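Local atomic coordinates of carboxymuconolactone decarboxylase family protein (PDB entry 1VKE), a protein that belongs to the AhpD-like carboxymuconolactone decarboxylase family and possibly takes part in the antioxidative response, perhaps with peroxiredoxin-type activity. Residues 80-89 with 122-133. Sequence-based numbering, arbitrary orientation.
Sequences VRCVQEGASD and REMEKNGETISL
Arg-122 reaches across from the last turns of helix 108-127 to the bend that follows helix 72-84. Its chain bends about CB-CG (chi2 -54°), and the guanidinium arrives with its edge toward the bend. NE and NH2 grip one oxygen side-on in a salt bridge, Asp-89 OD1, with NE at 2.8 Å; both nitrogens come from the same face of the carboxylate, whose plane is turned 44° from the guanidinium. NH2 also donates to Ala-87 O at 2.9 Å, while NH1 turns back to a second salt bridge with Glu-125 OE1, making a network in which Arg-122 joins two carboxylates. A water accepts from NH1 and donates to Val-83 O, in the last helical turn, and to Ala-87 O in the bend beyond, where Gly-86 is the C-prime residue of a Schellman motif. These in-plane partners should fix the guanidinium's rotation, and Val-83 CG2 lies over one face, toward the rim.

Val-83 is the bump in the middle: its CG1 fits between Arg-122 NH1, Glu-125 OE2 and, at 4.1 Å, Ile-131 CD1. Beside it Ile-131 CG2 slides past Val-80 CG1 at 3.7 Å, and Leu-133 meets that same methyl tip to tip. Gln-84, extended beyond CG, runs along the border of this apolar row; its NE2 donates to Ile-131 O at 2.9 Å, from above the carbonyl plane, and a water links NE2 to Leu-133 N.

The C-terminal tail thus doubles back from helix 108-127 along helix 72-84. Helix 15-28 borders the tail through Tyr-15 and Phe-18, Leu-118 and Leu-121 of helix 108-127 back Val-83, and Ile-92 of helix 89-103 packs on Arg-122.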
ATOM      1  N   VAL E  80     -13.566   4.366 -17.847  1.00 12.58           N
ATOM      2  CA  VAL E  80     -14.363   5.247 -18.743  1.00 11.75           C
ATOM      3  C   VAL E  80     -13.493   5.758 -19.904  1.00 11.29           C
ATOM      4  O   VAL E  80     -13.887   5.724 -21.072  1.00 11.89           O
ATOM      5  CB  VAL E  80     -15.007   6.429 -17.969  1.00 12.67           C
ATOM      6  CG1 VAL E  80     -15.690   7.398 -18.879  1.00 14.97           C
ATOM      7  CG2 VAL E  80     -15.968   5.894 -16.938  1.00 12.65           C
ATOM      8  N   ARG E  81     -12.307   6.270 -19.560  1.00 10.42           N
ATOM      9  CA  ARG E  81     -11.455   6.877 -20.581  1.00 10.88           C
ATOM     10  C   ARG E  81     -11.003   5.817 -21.579  1.00 10.30           C
ATOM     11  O   ARG E  81     -10.942   6.080 -22.799  1.00 10.87           O
ATOM     12  CB  ARG E  81     -10.218   7.461 -19.906  0.50 11.73           C
ATOM     13  CG  ARG E  81     -10.491   8.659 -19.049  0.50 12.19           C
ATOM     14  CD  ARG E  81     -10.832   9.894 -19.859  0.50  9.31           C
ATOM     15  NE  ARG E  81      -9.726  10.193 -20.791  0.50 11.70           N
ATOM     16  CZ  ARG E  81      -9.807  10.176 -22.126  0.50 14.93           C
ATOM     17  NH1 ARG E  81     -10.953   9.939 -22.742  0.50 14.76           N
ATOM     18  NH2 ARG E  81      -8.724  10.443 -22.842  0.50 15.38           N
ATOM     19  N   CYS E  82     -10.667   4.607 -21.098  1.00 11.02           N
ATOM     20  CA  CYS E  82     -10.258   3.518 -22.026  1.00 10.83           C
ATOM     21  C   CYS E  82     -11.393   3.200 -23.024  1.00 11.05           C
ATOM     22  O   CYS E  82     -11.183   3.049 -24.232  1.00 12.10           O
ATOM     23  CB  CYS E  82      -9.912   2.250 -21.282  1.00 12.31           C
ATOM     24  SG  CYS E  82      -8.302   2.356 -20.389  1.00 14.05           S
ATOM     25  N   VAL E  83     -12.587   3.072 -22.503  1.00 12.23           N
ATOM     26  CA  VAL E  83     -13.758   2.830 -23.381  1.00 10.94           C
ATOM     27  C   VAL E  83     -13.969   3.965 -24.385  1.00 12.07           C
ATOM     28  O   VAL E  83     -14.139   3.740 -25.615  1.00 11.53           O
ATOM     29  CB  VAL E  83     -15.036   2.591 -22.526  1.00 11.39           C
ATOM     30  CG1 VAL E  83     -16.314   2.616 -23.351  1.00 16.18           C
ATOM     31  CG2 VAL E  83     -14.897   1.263 -21.776  1.00 13.64           C
ATOM     32  N   GLN E  84     -13.910   5.196 -23.886  1.00 10.91           N
ATOM     33  CA  GLN E  84     -14.053   6.388 -24.754  1.00 13.27           C
ATOM     34  C   GLN E  84     -13.024   6.421 -25.880  1.00 12.25           C
ATOM     35  O   GLN E  84     -13.326   6.847 -26.984  1.00 12.81           O
ATOM     36  CB  GLN E  84     -13.954   7.685 -23.943  1.00 13.23           C
ATOM     37  CG  GLN E  84     -15.153   7.931 -23.011  1.00 14.88           C
ATOM     38  CD  GLN E  84     -15.023   9.198 -22.167  1.00 15.78           C
ATOM     39  OE1 GLN E  84     -13.923   9.565 -21.754  1.00 16.32           O
ATOM     40  NE2 GLN E  84     -16.154   9.874 -21.926  1.00 19.58           N
ATOM     41  N   GLU E  85     -11.816   5.972 -25.582  1.00 12.59           N
ATOM     42  CA  GLU E  85     -10.715   5.960 -26.531  1.00 12.30           C
ATOM     43  C   GLU E  85     -10.658   4.684 -27.369  1.00 14.43           C
ATOM     44  O   GLU E  85      -9.688   4.461 -28.103  1.00 16.38           O
ATOM     45  CB  GLU E  85      -9.392   6.175 -25.805  1.00 12.93           C
ATOM     46  CG  GLU E  85      -9.234   7.522 -25.149  1.00 12.21           C
ATOM     47  CD  GLU E  85      -9.226   8.694 -26.131  1.00 15.40           C
ATOM     48  OE1 GLU E  85      -8.925   8.504 -27.338  1.00 17.91           O
ATOM     49  OE2 GLU E  85      -9.509   9.811 -25.660  1.00 16.53           O
ATOM     50  N   GLY E  86     -11.703   3.861 -27.291  1.00 11.23           N
ATOM     51  CA  GLY E  86     -11.872   2.748 -28.227  1.00 13.07           C
ATOM     52  C   GLY E  86     -11.132   1.484 -27.830  1.00 12.97           C
ATOM     53  O   GLY E  86     -10.940   0.599 -28.657  1.00 12.93           O
ATOM     54  N   ALA E  87     -10.719   1.373 -26.564  1.00 11.69           N
ATOM     55  CA  ALA E  87     -10.105   0.127 -26.118  1.00 10.77           C
ATOM     56  C   ALA E  87     -11.117  -1.004 -26.155  1.00 10.88           C
ATOM     57  O   ALA E  87     -12.276  -0.783 -25.816  1.00 12.86           O
ATOM     58  CB  ALA E  87      -9.529   0.251 -24.723  1.00 14.25           C
ATOM     59  N   SER E  88     -10.667  -2.193 -26.547  1.00 11.90           N
ATOM     60  CA  SER E  88     -11.520  -3.405 -26.528  1.00 11.67           C
ATOM     61  C   SER E  88     -11.494  -4.074 -25.178  1.00 12.21           C
ATOM     62  O   SER E  88     -10.562  -3.880 -24.392  1.00 10.61           O
ATOM     63  CB  SER E  88     -11.044  -4.402 -27.574  1.00 12.52           C
ATOM     64  OG  SER E  88      -9.795  -4.969 -27.206  1.00 12.23           O
ATOM     65  N   ASP E  89     -12.505  -4.905 -24.891  1.00 12.17           N
ATOM     66  CA  ASP E  89     -12.489  -5.702 -23.643  1.00  9.90           C
ATOM     67  C   ASP E  89     -11.238  -6.571 -23.557  1.00 11.18           C
ATOM     68  O   ASP E  89     -10.658  -6.653 -22.461  1.00 10.59           O
ATOM     69  CB  ASP E  89     -13.724  -6.592 -23.481  1.00 11.52           C
ATOM     70  CG  ASP E  89     -14.991  -5.795 -23.146  1.00 19.31           C
ATOM     71  OD1 ASP E  89     -14.914  -4.557 -22.951  1.00 15.05           O
ATOM     72  OD2 ASP E  89     -16.118  -6.343 -23.015  1.00 22.70           O
ATOM     73  N   ARG E 122     -20.441  -1.036 -21.244  1.00 10.61           N
ATOM     74  CA  ARG E 122     -20.789  -1.732 -22.517  1.00  8.27           C
ATOM     75  C   ARG E 122     -22.298  -1.749 -22.751  1.00  8.45           C
ATOM     76  O   ARG E 122     -22.749  -1.631 -23.895  1.00  9.08           O
ATOM     77  CB  ARG E 122     -20.204  -3.142 -22.589  1.00 10.06           C
ATOM     78  CG  ARG E 122     -18.653  -3.181 -22.668  1.00 11.27           C
ATOM     79  CD  ARG E 122     -18.059  -2.359 -23.786  1.00 13.44           C
ATOM     80  NE  ARG E 122     -16.609  -2.535 -23.832  1.00  9.36           N
ATOM     81  CZ  ARG E 122     -15.765  -1.744 -24.479  1.00 15.09           C
ATOM     82  NH1 ARG E 122     -16.198  -0.710 -25.167  1.00 12.62           N
ATOM     83  NH2 ARG E 122     -14.468  -2.017 -24.418  1.00 12.01           N
ATOM     84  N   GLU E 123     -23.071  -1.854 -21.664  1.00  9.57           N
ATOM     85  CA  GLU E 123     -24.536  -1.804 -21.783  1.00 11.07           C
ATOM     86  C   GLU E 123     -25.009  -0.381 -22.203  1.00  9.74           C
ATOM     87  O   GLU E 123     -25.867  -0.254 -23.080  1.00  9.37           O
ATOM     88  CB  GLU E 123     -25.167  -2.312 -20.487  1.00 13.75           C
ATOM     89  CG  GLU E 123     -26.688  -2.244 -20.396  1.00 14.88           C
ATOM     90  CD  GLU E 123     -27.392  -3.355 -21.167  1.00 27.35           C
ATOM     91  OE1 GLU E 123     -26.691  -4.278 -21.695  1.00 30.25           O
ATOM     92  OE2 GLU E 123     -28.664  -3.313 -21.247  1.00 36.44           O
ATOM     93  N   MET E 124     -24.406   0.661 -21.608  1.00 11.06           N
ATOM     94  CA  MET E 124     -24.640   2.035 -22.069  1.00 11.84           C
ATOM     95  C   MET E 124     -24.323   2.148 -23.564  1.00 10.39           C
ATOM     96  O   MET E 124     -25.090   2.701 -24.348  1.00 12.57           O
ATOM     97  CB  MET E 124     -23.815   3.047 -21.288  1.00 11.88           C
ATOM     98  CG  MET E 124     -24.277   3.146 -19.896  1.00  9.54           C
ATOM     99  SD  MET E 124     -23.295   4.294 -18.897  1.00 16.53           S
ATOM    100  CE  MET E 124     -23.800   5.877 -19.528  1.00 17.94           C
ATOM    101  N   GLU E 125     -23.155   1.684 -23.970  1.00 10.59           N
ATOM    102  CA  GLU E 125     -22.782   1.732 -25.377  1.00 10.60           C
ATOM    103  C   GLU E 125     -23.786   1.006 -26.285  1.00  9.22           C
ATOM    104  O   GLU E 125     -24.233   1.528 -27.315  1.00  9.33           O
ATOM    105  CB  GLU E 125     -21.443   1.044 -25.495  1.00 13.00           C
ATOM    106  CG  GLU E 125     -20.673   1.188 -26.769  1.00 16.70           C
ATOM    107  CD  GLU E 125     -19.199   0.954 -26.431  1.00 35.02           C
ATOM    108  OE1 GLU E 125     -18.908  -0.150 -25.962  1.00 24.59           O
ATOM    109  OE2 GLU E 125     -18.367   1.882 -26.528  1.00 41.02           O
ATOM    110  N   LYS E 126     -24.135  -0.214 -25.909  1.00  9.48           N
ATOM    111  CA  LYS E 126     -25.159  -0.960 -26.655  1.00  8.73           C
ATOM    112  C   LYS E 126     -26.444  -0.138 -26.836  1.00  7.52           C
ATOM    113  O   LYS E 126     -27.108  -0.148 -27.892  1.00  8.43           O
ATOM    114  CB  LYS E 126     -25.470  -2.265 -25.890  1.00  8.71           C
ATOM    115  CG  LYS E 126     -26.523  -3.165 -26.559  1.00 10.36           C
ATOM    116  CD  LYS E 126     -26.873  -4.340 -25.665  1.00 12.21           C
ATOM    117  CE  LYS E 126     -27.741  -3.865 -24.500  1.00 22.04           C
ATOM    118  NZ  LYS E 126     -28.291  -4.983 -23.667  1.00 26.59           N
ATOM    119  N   ASN E 127     -26.842   0.510 -25.734  1.00  7.22           N
ATOM    120  CA  ASN E 127     -28.104   1.298 -25.639  1.00  9.15           C
ATOM    121  C   ASN E 127     -28.021   2.705 -26.215  1.00 11.15           C
ATOM    122  O   ASN E 127     -29.016   3.436 -26.237  1.00 11.81           O
ATOM    123  CB  ASN E 127     -28.597   1.377 -24.190  1.00 10.37           C
ATOM    124  CG  ASN E 127     -29.190   0.073 -23.698  1.00 10.76           C
ATOM    125  OD1 ASN E 127     -29.848  -0.646 -24.446  1.00 15.78           O
ATOM    126  ND2 ASN E 127     -29.004  -0.211 -22.418  1.00 13.41           N
ATOM    127  N   GLY E 128     -26.859   3.074 -26.722  1.00 12.38           N
ATOM    128  CA  GLY E 128     -26.697   4.371 -27.388  1.00 15.17           C
ATOM    129  C   GLY E 128     -26.672   5.515 -26.384  1.00 16.78           C
ATOM    130  O   GLY E 128     -26.985   6.654 -26.729  1.00 20.87           O
ATOM    131  N   GLU E 129     -26.319   5.219 -25.140  1.00 14.78           N
ATOM    132  CA  GLU E 129     -26.318   6.222 -24.061  1.00 15.96           C
ATOM    133  C   GLU E 129     -24.913   6.809 -23.968  1.00 22.08           C
ATOM    134  O   GLU E 129     -23.924   6.077 -23.869  1.00 19.12           O
ATOM    135  CB  GLU E 129     -26.771   5.579 -22.752  1.00 16.21           C
ATOM    136  CG  GLU E 129     -28.202   5.080 -22.856  1.00 21.61           C
ATOM    137  CD  GLU E 129     -28.652   4.042 -21.841  1.00 30.09           C
ATOM    138  OE1 GLU E 129     -27.853   3.604 -20.980  1.00 26.51           O
ATOM    139  OE2 GLU E 129     -29.856   3.646 -21.945  1.00 25.68           O
ATOM    140  N   THR E 130     -24.832   8.138 -23.999  1.00 25.34           N
ATOM    141  CA  THR E 130     -23.548   8.843 -24.010  1.00 25.62           C
ATOM    142  C   THR E 130     -22.791   8.551 -22.748  1.00 25.01           C
ATOM    143  O   THR E 130     -23.330   8.671 -21.644  1.00 22.47           O
ATOM    144  CB  THR E 130     -23.751  10.377 -24.086  1.00 28.15           C
ATOM    145  OG1 THR E 130     -24.442  10.740 -25.298  1.00 35.31           O
ATOM    146  CG2 THR E 130     -22.397  11.105 -24.146  1.00 31.53           C
ATOM    147  N   ILE E 131     -21.532   8.181 -22.933  1.00 25.23           N
ATOM    148  CA  ILE E 131     -20.617   8.006 -21.825  1.00 26.76           C
ATOM    149  C   ILE E 131     -19.805   9.297 -21.679  1.00 29.44           C
ATOM    150  O   ILE E 131     -18.972   9.619 -22.544  1.00 26.16           O
ATOM    151  CB  ILE E 131     -19.712   6.796 -22.065  1.00 23.55           C
ATOM    152  CG1 ILE E 131     -20.543   5.497 -22.013  1.00 27.48           C
ATOM    153  CG2 ILE E 131     -18.656   6.711 -20.986  1.00 28.35           C
ATOM    154  CD1 ILE E 131     -19.953   4.394 -22.798  1.00 26.12           C
ATOM    155  N   SER E 132     -20.061  10.038 -20.604  1.00 32.41           N
ATOM    156  CA  SER E 132     -19.384  11.310 -20.387  1.00 38.37           C
ATOM    157  C   SER E 132     -19.101  11.560 -18.919  1.00 42.69           C
ATOM    158  O   SER E 132     -19.769  11.004 -18.045  1.00 44.64           O
ATOM    159  CB  SER E 132     -20.220  12.455 -20.934  1.00 39.67           C
ATOM    160  OG  SER E 132     -19.493  13.674 -20.856  1.00 51.62           O
ATOM    161  N   LEU E 133     -18.115  12.419 -18.658  1.00 45.84           N
ATOM    162  CA  LEU E 133     -17.738  12.787 -17.290  1.00 48.58           C
ATOM    163  C   LEU E 133     -17.925  14.283 -17.010  1.00 50.06           C
ATOM    164  O   LEU E 133     -17.795  15.119 -17.906  1.00 52.83           O
ATOM    165  CB  LEU E 133     -16.284  12.382 -17.035  1.00 49.00           C
ATOM    166  CG  LEU E 133     -16.031  10.876 -17.109  1.00 50.88           C
ATOM    167  CD1 LEU E 133     -14.565  10.566 -16.929  1.00 52.29           C
ATOM    168  CD2 LEU E 133     -16.860  10.117 -16.075  1.00 54.97           C
TER
HETATM  169  O   HOH W   1     -14.252   1.101 -26.457  1.00 21.92           O
HETATM  170  O   HOH W   2     -16.479  12.914 -21.084  1.00 40.94           O